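Local structure of Mono(ADP-ribosyl)transferase SpvB (Salmonella typhimurium, 2GWM) at residues E47-D50 against E51-K54; S111-P114 against D115-W118; L137-A141 against H142-E146; F170-Q173 against L174-L177. The protein probably transfers, through this C-terminal catalytic domain, ADP-ribose from NAD(+) to an arginine of host actin, preventing filament assembly. One frame throughout, in Å; residues are numbered along the deposited sequence.

Contact 1: residues E47-D50 against E51-K54; sequences EPSD and EEFK
S49 and E52 form a capping box at the start of helix 50-69, each side chain accepting the other residue's backbone N-H. S49 is the N-cap. With chi1 at 75°, its hydroxyl sits between its own backbone N and carbonyl carbon and turns into the first turn, where OG accepts from E52 N at 3.1 Å. E52 returns the bond: its OE1 receives S49 N at 2.9 Å along a nearly straight path (169°), met on the anti side of the carboxylate and somewhat out of its plane. Serine suits the cap because its oxygen is close to the backbone, and glutamate is long enough to reach back over one turn.

The tight side lies next to the box. P48 lays its ring against the first turn, with CG 3.9 Å from F53 CB, the contact between the residue before the cap and the fourth after it known as a hydrophobic staple. F53 N is bonded to S49 O at 2.8 Å. F53 is buried; its ring runs on to A33 and L37 of helix 30-39 and makes a cation-pi contact with K34, which P48 also touches.

On the solvent side D50, E51 and K54, all charged and exposed, add little beyond backbone bonding, in which K54 N donates to D50 O at 2.9 Å.

Contact 2: residues S111-P114 against D115-W118; sequences STSP and DKAW
D115, P114 and S113 bury the most surface here, and the hydroxyl of S113 organises the bend they make. Its OG receives two backbone N-H groups, from D115 N at 2.9 Å and from K116 N at 3.1 Å, both nearly straight. The first bond defines an ST turn. With OG anti to the residue's own N (chi1 165°), the side chain reaches forward to the amides that follow, a task for which serine's short hydroxyl is well suited.

P114 occupies the corner, where proline's fixed ring agrees with the bend and, having no N-H, leaves no backbone donor to satisfy. D115 has its CG beside its own backbone N (chi1 -73°), which brings the carboxylate back across the ring, OD1 3.6 Å from P114 CG. Both also rest on A147, while the backbone of S113 is hydrogen-bonded to Y80 of strand 78-83.

The turn leaves the end of strand 110-112, where S111 hydrogen-bonds through OG to E148 and through its carbonyl to R81. S111 to S113 read Ser-Thr-Ser, the motif of the arginine-specific ADP-ribosyltransferases, with R81, S111 and E148 the predicted active-site residues.

Contact 3: residues L137-A141 against H142-E146; sequences LGDVA and HFKGE
K144 curls back over the preceding turn and brings its ammonium group to three oxygens of D139 and A141. CG lies beside the backbone N, the chain bends at the CB-CG bond (chi2 -63°) and then runs extended to NZ. There it donates to D139 O at 2.8 Å and to A141 O at 2.9 Å; the second carbonyl points almost straight at the nitrogen (162°), whereas the first is approached from a tilt to its plane. D139 adds its side chain as well: CG stands anti to the backbone N (chi1 -166°), which carries OD1 to within 3.2 Å of NZ, a weak bond that completes a salt bridge. D139 O is also bonded by R9 of helix 3-24, and the two cations would be expected to polarise it.

The stretch lies between strands 135-136 and 149-151, just before E148, and probably corresponds to the ADP-ribosylating turn-turn loop of related toxins. Within it V140 is buried against L8 and R9, its branched aliphatic group suited to the helix surface it covers.

Just before K144, the aromatic pair is turned edge toward face: H142 CD2 stands 3.7 Å above the plane of the F143 ring, over its centre. H142 gets there with its ring anti to its own backbone N, and that N is hydrogen-bonded to S12 OG.

Contact 4: residues F170-Q173 against L174-L177; sequences FASQ and LSKL
From F170 to L177 the backbone passes from alpha-helical bonding, L174 N to F170 O at 2.8 Å and S175 N to A171 O at 3.0 Å, to shorter three-residue steps, K176 N to Q173 O at 3.1 Å and L177 N to L174 O at 3.0 Å, with a second, weak bond from K176 N to S172 O, as is common where a helix unwinds.

On the inner side F170 and L174, one turn apart, lie side by side and point the same way. Each has its CG anti to its backbone N, which keeps the two in step, and L174 CD2 rests 4.0 Å from F170 CZ and equally near CE2, obliquely placed against the ring. Aromatic and branched aliphatic groups suit this side because helix 168-175 packs against the mixed sheet of the ADP-ribosyltransferase fold: F170 meets V163 and I193, and L174 also meets I193. Q173 lies against the same strands while its NE2 is hydrogen-bonded to D169.

The outer side is polar. S175 carries its hydroxyl between its backbone N and carbonyl carbon (chi1 77°), folded back onto the preceding turn, and OG donates to S172 O at the short distance of 2.6 Å. A serine is useful here because it can supply a donor to a carbonyl of the last turn. Beyond it K176 extends outward, its CG passing 3.3 Å from S172 O.

L177 leaves the helix to pack on the sheet, meeting I123 and N125 of strand 122-127, while its CG lies 3.4 Å from Q173 O.

Overall arrangement
All four contacts are local, and none touches another. Contacts 1 and 4 concern the start of helix 50-69 and the end of helix 168-175, about 49 Å apart between centres: at 47-54 side chains accept amide protons at the cap and first turn, whereas at 170-177 a hydroxyl donates to a carbonyl of a last one. Both are surface contacts with one buried phenylalanine anchoring the inner side. Contacts 2 and 3 are loop contacts of the active-site region, about 13 Å apart between centres and both close to E148. Contact 2, at the surface, gathers amides round a neutral hydroxyl; contact 3, partly buried, gathers oxygens round a cation. They follow the two edge strands, 110-112 and 135-136, which flank strand 149-151.

Contact 1: residues E47-D50 against E51-K54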
loop_
_atom_site.group_PDB
_atom_site.type_symbol
_atom_site.label_atom_id
_atom_site.label_comp_id
_atom_site.label_asym_id
_atom_site.label_seq_id
_atom_site.Cartn_x
_atom_site.Cartn_y
_atom_site.Cartn_z
ATOM N N GLU A 47 -22.927 17.489 -3.801
ATOM C CA GLU A 47 -23.855 17.229 -2.703
ATOM C C GLU A 47 -24.828 16.074 -2.997
ATOM O O GLU A 47 -26.034 16.304 -3.053
ATOM C CB GLU A 47 -24.631 18.508 -2.394
ATOM C CG GLU A 47 -23.826 19.468 -1.525
ATOM C CD GLU A 47 -24.342 20.893 -1.571
ATOM O OE1 GLU A 47 -25.563 21.093 -1.798
ATOM O OE2 GLU A 47 -23.515 21.818 -1.397
ATOM N N PRO A 48 -24.311 14.831 -3.159
ATOM C CA PRO A 48 -25.102 13.612 -3.371
ATOM C C PRO A 48 -25.704 13.060 -2.088
ATOM O O PRO A 48 -25.223 13.400 -0.984
ATOM C CB PRO A 48 -24.034 12.595 -3.801
ATOM C CG PRO A 48 -22.799 13.053 -3.057
ATOM C CD PRO A 48 -22.865 14.539 -3.163
ATOM N N SER A 49 -26.679 12.150 -2.234
ATOM C CA SER A 49 -27.153 11.354 -1.115
ATOM C C SER A 49 -26.084 10.370 -0.652
ATOM O O SER A 49 -25.131 10.074 -1.382
ATOM C CB SER A 49 -28.426 10.583 -1.492
ATOM O OG SER A 49 -28.148 9.473 -2.338
ATOM N N ASP A 50 -26.268 9.816 0.540
ATOM C CA ASP A 50 -25.285 8.876 1.050
ATOM C C ASP A 50 -25.188 7.616 0.168
ATOM O O ASP A 50 -24.099 7.088 -0.040
ATOM C CB ASP A 50 -25.540 8.514 2.503
ATOM C CG ASP A 50 -25.323 9.678 3.448
ATOM O OD1 ASP A 50 -24.838 10.755 3.017
ATOM O OD2 ASP A 50 -25.668 9.509 4.640
ATOM N N GLU A 51 -26.308 7.142 -0.382
ATOM C CA GLU A 51 -26.207 5.972 -1.237
ATOM C C GLU A 51 -25.600 6.355 -2.594
ATOM O O GLU A 51 -24.832 5.605 -3.130
ATOM C CB GLU A 51 -27.543 5.195 -1.342
ATOM C CG GLU A 51 -27.455 3.617 -1.530
ATOM C CD GLU A 51 -26.270 2.839 -0.876
ATOM O OE1 GLU A 51 -26.050 2.877 0.369
ATOM O OE2 GLU A 51 -25.563 2.125 -1.641
ATOM N N GLU A 52 -25.918 7.532 -3.133
ATOM C CA GLU A 52 -25.332 7.977 -4.393
ATOM C C GLU A 52 -23.822 8.079 -4.240
ATOM O O GLU A 52 -23.063 7.700 -5.133
ATOM C CB GLU A 52 -25.895 9.336 -4.787
ATOM C CG GLU A 52 -27.256 9.191 -5.396
ATOM C CD GLU A 52 -28.021 10.484 -5.485
ATOM O OE1 GLU A 52 -27.601 11.526 -4.901
ATOM O OE2 GLU A 52 -29.064 10.433 -6.173
ATOM N N PHE A 53 -23.413 8.654 -3.111
ATOM C CA PHE A 53 -21.994 8.826 -2.788
ATOM C C PHE A 53 -21.289 7.483 -2.672
ATOM O O PHE A 53 -20.250 7.257 -3.277
ATOM C CB PHE A 53 -21.836 9.579 -1.472
ATOM C CG PHE A 53 -20.419 9.710 -1.038
ATOM C CD1 PHE A 53 -19.539 10.537 -1.736
ATOM C CD2 PHE A 53 -19.936 8.988 0.023
ATOM C CE1 PHE A 53 -18.243 10.645 -1.337
ATOM C CE2 PHE A 53 -18.623 9.101 0.393
ATOM C CZ PHE A 53 -17.790 9.928 -0.289
ATOM N N LYS A 54 -21.856 6.583 -1.874
ATOM C CA LYS A 54 -21.265 5.268 -1.692
ATOM C C LYS A 54 -21.142 4.566 -3.045
ATOM O O LYS A 54 -20.125 4.006 -3.350
ATOM C CB LYS A 54 -22.142 4.410 -0.756
ATOM C CG LYS A 54 -21.614 2.987 -0.571
ATOM C CD LYS A 54 -22.475 2.099 0.211
ATOM C CE LYS A 54 -21.833 0.706 0.271
ATOM N NZ LYS A 54 -22.261 -0.144 -0.890
#

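Contact 2: residues S111-P114 against D115-W118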
loop_
_atom_site.group_PDB
_atom_site.type_symbol
_atom_site.label_atom_id
_atom_site.label_comp_id
_atom_site.label_asym_id
_atom_site.label_seq_id
_atom_site.Cartn_x
_atom_site.Cartn_y
_atom_site.Cartn_z
ATOM N N SER A 111 0.774 -0.206 -1.193
ATOM C CA SER A 111 1.920 0.205 -1.968
ATOM C C SER A 111 3.212 -0.416 -1.418
ATOM O O SER A 111 3.427 -0.413 -0.211
ATOM C CB SER A 111 2.051 1.715 -1.899
ATOM O OG SER A 111 3.170 2.155 -2.601
ATOM N N THR A 112 4.028 -0.908 -2.322
ATOM C CA THR A 112 5.290 -1.590 -1.983
ATOM C C THR A 112 6.328 -1.233 -3.058
ATOM O O THR A 112 5.985 -0.667 -4.076
ATOM C CB THR A 112 5.135 -3.126 -1.968
ATOM O OG1 THR A 112 4.973 -3.641 -3.297
ATOM C CG2 THR A 112 4.020 -3.569 -1.079
ATOM N N SER A 113 7.611 -1.546 -2.799
ATOM C CA SER A 113 8.652 -1.377 -3.799
ATOM C C SER A 113 9.351 -2.690 -4.088
ATOM O O SER A 113 9.640 -3.421 -3.133
ATOM C CB SER A 113 9.655 -0.358 -3.317
ATOM O OG SER A 113 10.817 -0.457 -4.132
ATOM N N PRO A 114 9.667 -2.994 -5.360
ATOM C CA PRO A 114 10.444 -4.185 -5.693
ATOM C C PRO A 114 11.886 -4.003 -5.385
ATOM O O PRO A 114 12.599 -5.005 -5.376
ATOM C CB PRO A 114 10.268 -4.329 -7.214
ATOM C CG PRO A 114 10.037 -2.976 -7.682
ATOM C CD PRO A 114 9.337 -2.206 -6.562
ATOM N N ASP A 115 12.308 -2.753 -5.116
ATOM C CA ASP A 115 13.742 -2.374 -5.171
ATOM C C ASP A 115 14.270 -2.052 -3.832
ATOM O O ASP A 115 15.415 -2.382 -3.554
ATOM C CB ASP A 115 13.954 -1.111 -6.023
ATOM C CG ASP A 115 13.795 -1.357 -7.503
ATOM O OD1 ASP A 115 13.616 -2.527 -7.942
ATOM O OD2 ASP A 115 13.884 -0.348 -8.229
ATOM N N LYS A 116 13.507 -1.360 -3.005
ATOM C CA LYS A 116 14.026 -0.920 -1.728
ATOM C C LYS A 116 12.947 -0.550 -0.721
ATOM O O LYS A 116 11.822 -0.263 -1.080
ATOM C CB LYS A 116 14.923 0.274 -1.977
ATOM C CG LYS A 116 14.145 1.540 -2.208
ATOM C CD LYS A 116 15.094 2.693 -2.446
ATOM C CE LYS A 116 15.074 3.204 -3.887
ATOM N NZ LYS A 116 16.030 4.382 -4.045
ATOM N N ALA A 117 13.288 -0.568 0.559
ATOM C CA ALA A 117 12.360 -0.003 1.563
ATOM C C ALA A 117 12.880 1.328 2.060
ATOM O O ALA A 117 14.081 1.503 2.276
ATOM C CB ALA A 117 12.263 -0.913 2.706
ATOM N N TRP A 118 11.954 2.240 2.284
ATOM C CA TRP A 118 12.253 3.481 2.968
ATOM C C TRP A 118 12.285 3.207 4.440
ATOM O O TRP A 118 11.364 2.679 5.050
ATOM C CB TRP A 118 11.226 4.560 2.619
ATOM C CG TRP A 118 11.509 5.027 1.186
ATOM C CD1 TRP A 118 11.260 4.329 0.024
ATOM C CD2 TRP A 118 12.170 6.215 0.806
ATOM N NE1 TRP A 118 11.690 5.058 -1.057
ATOM C CE2 TRP A 118 12.254 6.218 -0.603
ATOM C CE3 TRP A 118 12.667 7.305 1.510
ATOM C CZ2 TRP A 118 12.825 7.258 -1.307
ATOM C CZ3 TRP A 118 13.243 8.342 0.810
ATOM C CH2 TRP A 118 13.312 8.315 -0.592
#

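Contact 3: residues L137-A141 against H142-E146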
loop_
_atom_site.group_PDB
_atom_site.type_symbol
_atom_site.label_atom_id
_atom_site.label_comp_id
_atom_site.label_asym_id
_atom_site.label_seq_id
_atom_site.Cartn_x
_atom_site.Cartn_y
_atom_site.Cartn_z
ATOM N N LEU A 137 3.801 -0.289 -11.452
ATOM C CA LEU A 137 3.091 0.844 -12.045
ATOM C C LEU A 137 3.807 1.380 -13.259
ATOM O O LEU A 137 3.162 1.778 -14.246
ATOM C CB LEU A 137 2.918 1.951 -11.043
ATOM C CG LEU A 137 1.663 2.101 -10.206
ATOM C CD1 LEU A 137 0.529 1.095 -10.391
ATOM C CD2 LEU A 137 1.740 2.751 -8.956
ATOM N N GLY A 138 5.129 1.398 -13.194
ATOM C CA GLY A 138 5.915 1.976 -14.260
ATOM C C GLY A 138 5.487 3.420 -14.505
ATOM O O GLY A 138 5.381 4.210 -13.569
ATOM N N ASP A 139 5.222 3.723 -15.766
ATOM C CA ASP A 139 4.936 5.085 -16.157
ATOM C C ASP A 139 3.531 5.542 -15.757
ATOM O O ASP A 139 3.185 6.702 -15.924
ATOM C CB ASP A 139 5.069 5.259 -17.656
ATOM C CG ASP A 139 5.116 6.723 -18.049
ATOM O OD1 ASP A 139 5.994 7.448 -17.543
ATOM O OD2 ASP A 139 4.268 7.147 -18.841
ATOM N N VAL A 140 2.723 4.640 -15.240
ATOM C CA VAL A 140 1.433 5.027 -14.677
ATOM C C VAL A 140 1.638 5.854 -13.411
ATOM O O VAL A 140 0.798 6.682 -13.049
ATOM C CB VAL A 140 0.582 3.828 -14.399
ATOM C CG1 VAL A 140 -0.663 4.233 -13.676
ATOM C CG2 VAL A 140 0.241 3.193 -15.713
ATOM N N ALA A 141 2.746 5.631 -12.705
ATOM C CA ALA A 141 2.982 6.355 -11.461
ATOM C C ALA A 141 3.126 7.832 -11.768
ATOM O O ALA A 141 3.756 8.214 -12.769
ATOM C CB ALA A 141 4.260 5.855 -10.796
ATOM N N HIS A 142 2.653 8.677 -10.870
ATOM C CA HIS A 142 2.710 10.108 -11.123
ATOM C C HIS A 142 4.124 10.599 -11.137
ATOM O O HIS A 142 4.522 11.336 -12.052
ATOM C CB HIS A 142 1.921 10.873 -10.075
ATOM C CG HIS A 142 1.801 12.321 -10.399
ATOM N ND1 HIS A 142 1.051 12.768 -11.471
ATOM C CD2 HIS A 142 2.413 13.405 -9.884
ATOM C CE1 HIS A 142 1.153 14.082 -11.542
ATOM N NE2 HIS A 142 1.983 14.490 -10.601
ATOM N N PHE A 143 4.870 10.247 -10.094
ATOM C CA PHE A 143 6.274 10.578 -10.020
ATOM C C PHE A 143 7.067 9.369 -10.486
ATOM O O PHE A 143 6.807 8.242 -10.074
ATOM C CB PHE A 143 6.641 10.986 -8.598
ATOM C CG PHE A 143 6.038 12.303 -8.170
ATOM C CD1 PHE A 143 6.445 13.478 -8.743
ATOM C CD2 PHE A 143 5.089 12.378 -7.160
ATOM C CE1 PHE A 143 5.879 14.704 -8.358
ATOM C CE2 PHE A 143 4.528 13.579 -6.783
ATOM C CZ PHE A 143 4.955 14.758 -7.372
ATOM N N LYS A 144 8.038 9.629 -11.354
ATOM C CA LYS A 144 8.746 8.578 -12.066
ATOM C C LYS A 144 10.013 8.221 -11.306
ATOM O O LYS A 144 10.446 8.956 -10.402
ATOM C CB LYS A 144 9.081 9.048 -13.481
ATOM C CG LYS A 144 7.939 9.788 -14.183
ATOM C CD LYS A 144 6.701 8.929 -14.421
ATOM C CE LYS A 144 5.526 9.830 -14.860
ATOM N NZ LYS A 144 4.359 9.152 -15.437
ATOM N N GLY A 145 10.589 7.070 -11.630
ATOM C CA GLY A 145 11.922 6.746 -11.133
ATOM C C GLY A 145 11.965 6.211 -9.711
ATOM O O GLY A 145 13.015 6.220 -9.063
ATOM N N GLU A 146 10.818 5.753 -9.228
ATOM C CA GLU A 146 10.760 5.010 -7.976
ATOM C C GLU A 146 9.796 3.883 -8.250
ATOM O O GLU A 146 8.588 4.102 -8.416
ATOM C CB GLU A 146 10.354 5.884 -6.763
ATOM C CG GLU A 146 9.055 6.712 -6.882
ATOM C CD GLU A 146 9.271 8.246 -7.039
ATOM O OE1 GLU A 146 10.000 8.695 -7.971
ATOM O OE2 GLU A 146 8.696 9.005 -6.224
HETATM O O HOH W 1 7.183 3.919 -11.563
#

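Contact 4: residues F170-Q173 against L174-L177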
loop_
_atom_site.group_PDB
_atom_site.type_symbol
_atom_site.label_atom_id
_atom_site.label_comp_id
_atom_site.label_asym_id
_atom_site.label_seq_id
_atom_site.Cartn_x
_atom_site.Cartn_y
_atom_site.Cartn_z
ATOM N N PHE A 170 19.317 -9.958 13.223
ATOM C CA PHE A 170 18.754 -8.705 12.685
ATOM C C PHE A 170 19.731 -8.013 11.761
ATOM O O PHE A 170 19.367 -7.561 10.677
ATOM C CB PHE A 170 18.361 -7.812 13.817
ATOM C CG PHE A 170 17.976 -6.417 13.428
ATOM C CD1 PHE A 170 16.666 -6.161 13.027
ATOM C CD2 PHE A 170 18.868 -5.391 13.490
ATOM C CE1 PHE A 170 16.310 -4.827 12.752
ATOM C CE2 PHE A 170 18.504 -4.119 13.232
ATOM C CZ PHE A 170 17.227 -3.878 12.792
ATOM N N ALA A 171 20.992 -7.868 12.209
ATOM C CA ALA A 171 21.978 -7.131 11.437
ATOM C C ALA A 171 22.141 -7.794 10.052
ATOM O O ALA A 171 22.292 -7.111 9.010
ATOM C CB ALA A 171 23.294 -7.138 12.144
ATOM N N SER A 172 22.191 -9.124 10.023
ATOM C CA SER A 172 22.363 -9.877 8.794
ATOM C C SER A 172 21.128 -9.730 7.936
ATOM O O SER A 172 21.260 -9.442 6.748
ATOM C CB SER A 172 22.577 -11.342 9.100
ATOM O OG SER A 172 22.859 -12.091 7.943
ATOM N N GLN A 173 19.932 -9.904 8.529
ATOM C CA GLN A 173 18.730 -9.766 7.682
ATOM C C GLN A 173 18.635 -8.400 7.099
ATOM O O GLN A 173 18.285 -8.197 5.932
ATOM C CB GLN A 173 17.505 -10.157 8.476
ATOM C CG GLN A 173 17.420 -11.649 8.789
ATOM C CD GLN A 173 16.035 -12.110 9.159
ATOM O OE1 GLN A 173 15.035 -11.635 8.615
ATOM N NE2 GLN A 173 15.962 -13.026 10.090
ATOM N N LEU A 174 18.917 -7.403 7.913
ATOM C CA LEU A 174 18.841 -6.036 7.433
ATOM C C LEU A 174 19.822 -5.786 6.310
ATOM O O LEU A 174 19.525 -5.115 5.329
ATOM C CB LEU A 174 19.083 -5.061 8.589
ATOM C CG LEU A 174 18.773 -3.621 8.330
ATOM C CD1 LEU A 174 17.356 -3.429 7.951
ATOM C CD2 LEU A 174 19.134 -2.793 9.496
ATOM N N SER A 175 21.023 -6.365 6.407
ATOM C CA SER A 175 22.054 -6.158 5.427
ATOM C C SER A 175 21.695 -6.767 4.068
ATOM O O SER A 175 22.270 -6.394 3.067
ATOM C CB SER A 175 23.352 -6.800 5.919
ATOM O OG SER A 175 23.363 -8.194 5.764
ATOM N N LYS A 176 20.749 -7.698 4.085
ATOM C CA LYS A 176 20.303 -8.408 2.870
ATOM C C LYS A 176 19.046 -7.792 2.296
ATOM O O LYS A 176 18.504 -8.274 1.302
ATOM C CB LYS A 176 20.180 -9.921 3.156
ATOM C CG LYS A 176 21.522 -10.493 3.600
ATOM C CD LYS A 176 21.599 -11.964 3.571
ATOM C CE LYS A 176 22.958 -12.459 4.005
ATOM N NZ LYS A 176 23.153 -13.834 3.449
ATOM N N LEU A 177 18.583 -6.696 2.913
ATOM C CA LEU A 177 17.526 -5.826 2.311
ATOM C C LEU A 177 18.193 -4.636 1.594
ATOM O O LEU A 177 19.225 -4.174 1.967
ATOM C CB LEU A 177 16.516 -5.406 3.394
ATOM C CG LEU A 177 15.833 -6.535 4.171
ATOM C CD1 LEU A 177 14.945 -6.040 5.264
ATOM C CD2 LEU A 177 15.058 -7.477 3.292
#